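Putative PLP-dependent aminotransferase (Bacillus cereus ATCC 10987, PDB 3JU7) probably acts as a pyridoxal phosphate-dependent aminotransferase of the DegT/DnrJ/EryC1 family. Local coordinates at residues M173-D178 / I183-H188. Residues are numbered along the deposited sequence; the frame is centred on the assembly and turned at random.
Sequences MHYGQD and IIYSFH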
loop_
_atom_site.group_PDB
_atom_site.type_symbol
_atom_site.label_atom_id
_atom_site.label_comp_id
_atom_site.label_asym_id
_atom_site.label_seq_id
_atom_site.Cartn_x
_atom_site.Cartn_y
_atom_site.Cartn_z
HETATM N N MSE A 173 5.602 -7.470 -29.198
HETATM C CA MSE A 173 4.441 -7.554 -28.341
HETATM C C MSE A 173 4.904 -7.435 -26.907
HETATM O O MSE A 173 5.933 -8.013 -26.538
HETATM C CB MSE A 173 3.705 -8.866 -28.585
HETATM C CG MSE A 173 2.975 -9.437 -27.382
HETATM SE SE MSE A 173 1.876 -10.917 -27.922
HETATM C CE MSE A 173 2.047 -12.009 -26.360
ATOM N N HIS A 174 4.138 -6.690 -26.101
ATOM C CA HIS A 174 4.454 -6.543 -24.697
ATOM C C HIS A 174 4.012 -7.799 -23.942
ATOM O O HIS A 174 2.963 -8.368 -24.224
ATOM C CB HIS A 174 3.809 -5.300 -24.103
ATOM C CG HIS A 174 4.242 -5.023 -22.696
ATOM N ND1 HIS A 174 3.519 -5.438 -21.605
ATOM C CD2 HIS A 174 5.337 -4.400 -22.206
ATOM C CE1 HIS A 174 4.146 -5.077 -20.501
ATOM N NE2 HIS A 174 5.253 -4.445 -20.841
ATOM N N TYR A 175 4.819 -8.212 -22.977
ATOM C CA TYR A 175 4.499 -9.367 -22.175
ATOM C C TYR A 175 3.140 -9.218 -21.509
ATOM O O TYR A 175 2.918 -8.220 -20.822
ATOM C CB TYR A 175 5.538 -9.574 -21.077
ATOM C CG TYR A 175 5.233 -10.841 -20.348
ATOM C CD1 TYR A 175 5.578 -12.056 -20.906
ATOM C CD2 TYR A 175 4.527 -10.841 -19.160
ATOM C CE1 TYR A 175 5.279 -13.230 -20.301
ATOM C CE2 TYR A 175 4.211 -12.050 -18.524
ATOM C CZ TYR A 175 4.593 -13.239 -19.120
ATOM O OH TYR A 175 4.315 -14.466 -18.558
ATOM N N GLY A 176 2.275 -10.219 -21.723
ATOM C CA GLY A 176 0.944 -10.315 -21.123
ATOM C C GLY A 176 -0.228 -9.889 -22.008
ATOM O O GLY A 176 -1.398 -10.006 -21.614
ATOM N N GLN A 177 0.091 -9.396 -23.199
ATOM C CA GLN A 177 -0.906 -8.808 -24.107
ATOM C C GLN A 177 -2.096 -9.744 -24.269
ATOM O O GLN A 177 -1.908 -10.952 -24.494
ATOM C CB GLN A 177 -0.257 -8.515 -25.459
ATOM C CG GLN A 177 -1.199 -7.900 -26.547
ATOM C CD GLN A 177 -1.597 -6.475 -26.207
ATOM O OE1 GLN A 177 -0.727 -5.606 -26.070
ATOM N NE2 GLN A 177 -2.903 -6.234 -26.010
ATOM N N ASP A 178 -3.302 -9.193 -24.121
ATOM C CA ASP A 178 -4.546 -9.908 -24.359
ATOM C C ASP A 178 -4.815 -11.051 -23.381
ATOM O O ASP A 178 -5.735 -11.809 -23.586
ATOM C CB ASP A 178 -4.634 -10.439 -25.814
ATOM C CG ASP A 178 -4.654 -9.313 -26.861
ATOM O OD1 ASP A 178 -4.858 -8.151 -26.483
ATOM O OD2 ASP A 178 -4.442 -9.584 -28.069
ATOM N N ILE A 183 -2.265 -9.642 -14.857
ATOM C CA ILE A 183 -0.807 -9.577 -14.765
ATOM C C ILE A 183 -0.428 -8.427 -13.828
ATOM O O ILE A 183 -0.910 -7.302 -13.975
ATOM C CB ILE A 183 -0.162 -9.416 -16.162
ATOM C CG1 ILE A 183 -0.837 -10.429 -17.125
ATOM C CG2 ILE A 183 1.314 -9.560 -16.057
ATOM C CD1 ILE A 183 -0.015 -11.101 -18.125
ATOM N N ILE A 184 0.408 -8.739 -12.848
ATOM C CA ILE A 184 0.939 -7.774 -11.906
ATOM C C ILE A 184 2.407 -7.447 -12.235
ATOM O O ILE A 184 3.215 -8.319 -12.479
ATOM C CB ILE A 184 0.888 -8.299 -10.452
ATOM C CG1 ILE A 184 -0.504 -8.896 -10.090
ATOM C CG2 ILE A 184 1.291 -7.200 -9.508
ATOM C CD1 ILE A 184 -1.732 -8.181 -10.721
ATOM N N TYR A 185 2.718 -6.159 -12.274
ATOM C CA TYR A 185 4.043 -5.686 -12.520
ATOM C C TYR A 185 4.386 -4.695 -11.429
ATOM O O TYR A 185 3.502 -3.999 -10.879
ATOM C CB TYR A 185 4.153 -4.919 -13.853
ATOM C CG TYR A 185 3.645 -5.573 -15.094
ATOM C CD1 TYR A 185 4.474 -6.336 -15.919
ATOM C CD2 TYR A 185 2.342 -5.316 -15.542
ATOM C CE1 TYR A 185 3.968 -6.934 -17.144
ATOM C CE2 TYR A 185 1.845 -5.880 -16.718
ATOM C CZ TYR A 185 2.642 -6.698 -17.527
ATOM O OH TYR A 185 2.083 -7.209 -18.726
ATOM N N SER A 186 5.680 -4.565 -11.187
ATOM C CA SER A 186 6.198 -3.664 -10.172
ATOM C C SER A 186 6.954 -2.483 -10.775
ATOM O O SER A 186 7.624 -2.626 -11.788
ATOM C CB SER A 186 7.108 -4.427 -9.206
ATOM O OG SER A 186 7.652 -3.551 -8.240
ATOM N N PHE A 187 6.833 -1.320 -10.132
ATOM C CA PHE A 187 7.630 -0.150 -10.449
ATOM C C PHE A 187 8.568 0.206 -9.255
ATOM O O PHE A 187 8.999 1.350 -9.084
ATOM C CB PHE A 187 6.737 1.048 -10.757
ATOM C CG PHE A 187 5.755 0.865 -11.900
ATOM C CD1 PHE A 187 6.081 0.175 -13.066
ATOM C CD2 PHE A 187 4.509 1.492 -11.836
ATOM C CE1 PHE A 187 5.161 0.069 -14.120
ATOM C CE2 PHE A 187 3.582 1.396 -12.902
ATOM C CZ PHE A 187 3.924 0.697 -14.050
ATOM N N HIS A 188 8.896 -0.768 -8.409
ATOM C CA HIS A 188 9.848 -0.504 -7.338
ATOM C C HIS A 188 11.153 0.025 -7.936
ATOM O O HIS A 188 11.526 -0.344 -9.059
ATOM C CB HIS A 188 10.107 -1.769 -6.543
ATOM C CG HIS A 188 10.840 -1.553 -5.261
ATOM N ND1 HIS A 188 12.195 -1.776 -5.130
ATOM C CD2 HIS A 188 10.398 -1.195 -4.027
ATOM C CE1 HIS A 188 12.558 -1.552 -3.873
ATOM N NE2 HIS A 188 11.485 -1.202 -3.182
#
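G176 and I183 bring the two backbones nearest, with CA atoms 6.6 Å apart: a type II turn from H174 to Q177, closed by Q177 N bonding to H174 O, lies over the start of strand 182-186, and no backbone hydrogen bond joins the two. Y185 makes the polar link. With CG anti to the carbonyl carbon (chi1 -52°), its ring extends toward the turn, and the hydroxyl donates to Y175 O at 2.5 Å, an exact length that is doubtful; the carbonyl oxygen lies at the ring edge. Tyrosine suits the place because a long flat side chain can carry a donor from the strand to a buried turn carbonyl. H174 passes the other way, presenting its imidazole edge: CE1 is 3.5 Å from Y185 OH, and the rings are inclined at 56°. Histidine joins a flat ring, on which F49 stacks, to a nitrogen, NE2, that can accept from G167 N.

Strand 182-186 belongs to the central sheet of the PLP-dependent aminotransferase fold, parallel to 159-161 and antiparallel to 199-203, and leads to the pyridoxal phosphate-lysine at position 191. S186, near its end, takes H188 N on OG (3.1 Å) in an ST turn and also bonds the cofactor phosphate, a double task suited to a short hydroxyl.

At the strand's other end I183 supplies the apolar part. Its branched chain sends CD1 to the turn, 3.2 Å from G176 CA and 4.3 Å from Y175 CE2, while CG2 sits over one face of the Y185 ring, toward its rim. Glycine suits the third turn position because at phi 100° a CB would jam against Y175 O, besides pointing at I183 CD1 and Y185 OH; Y175 turns its own hydroxyl to M143 O.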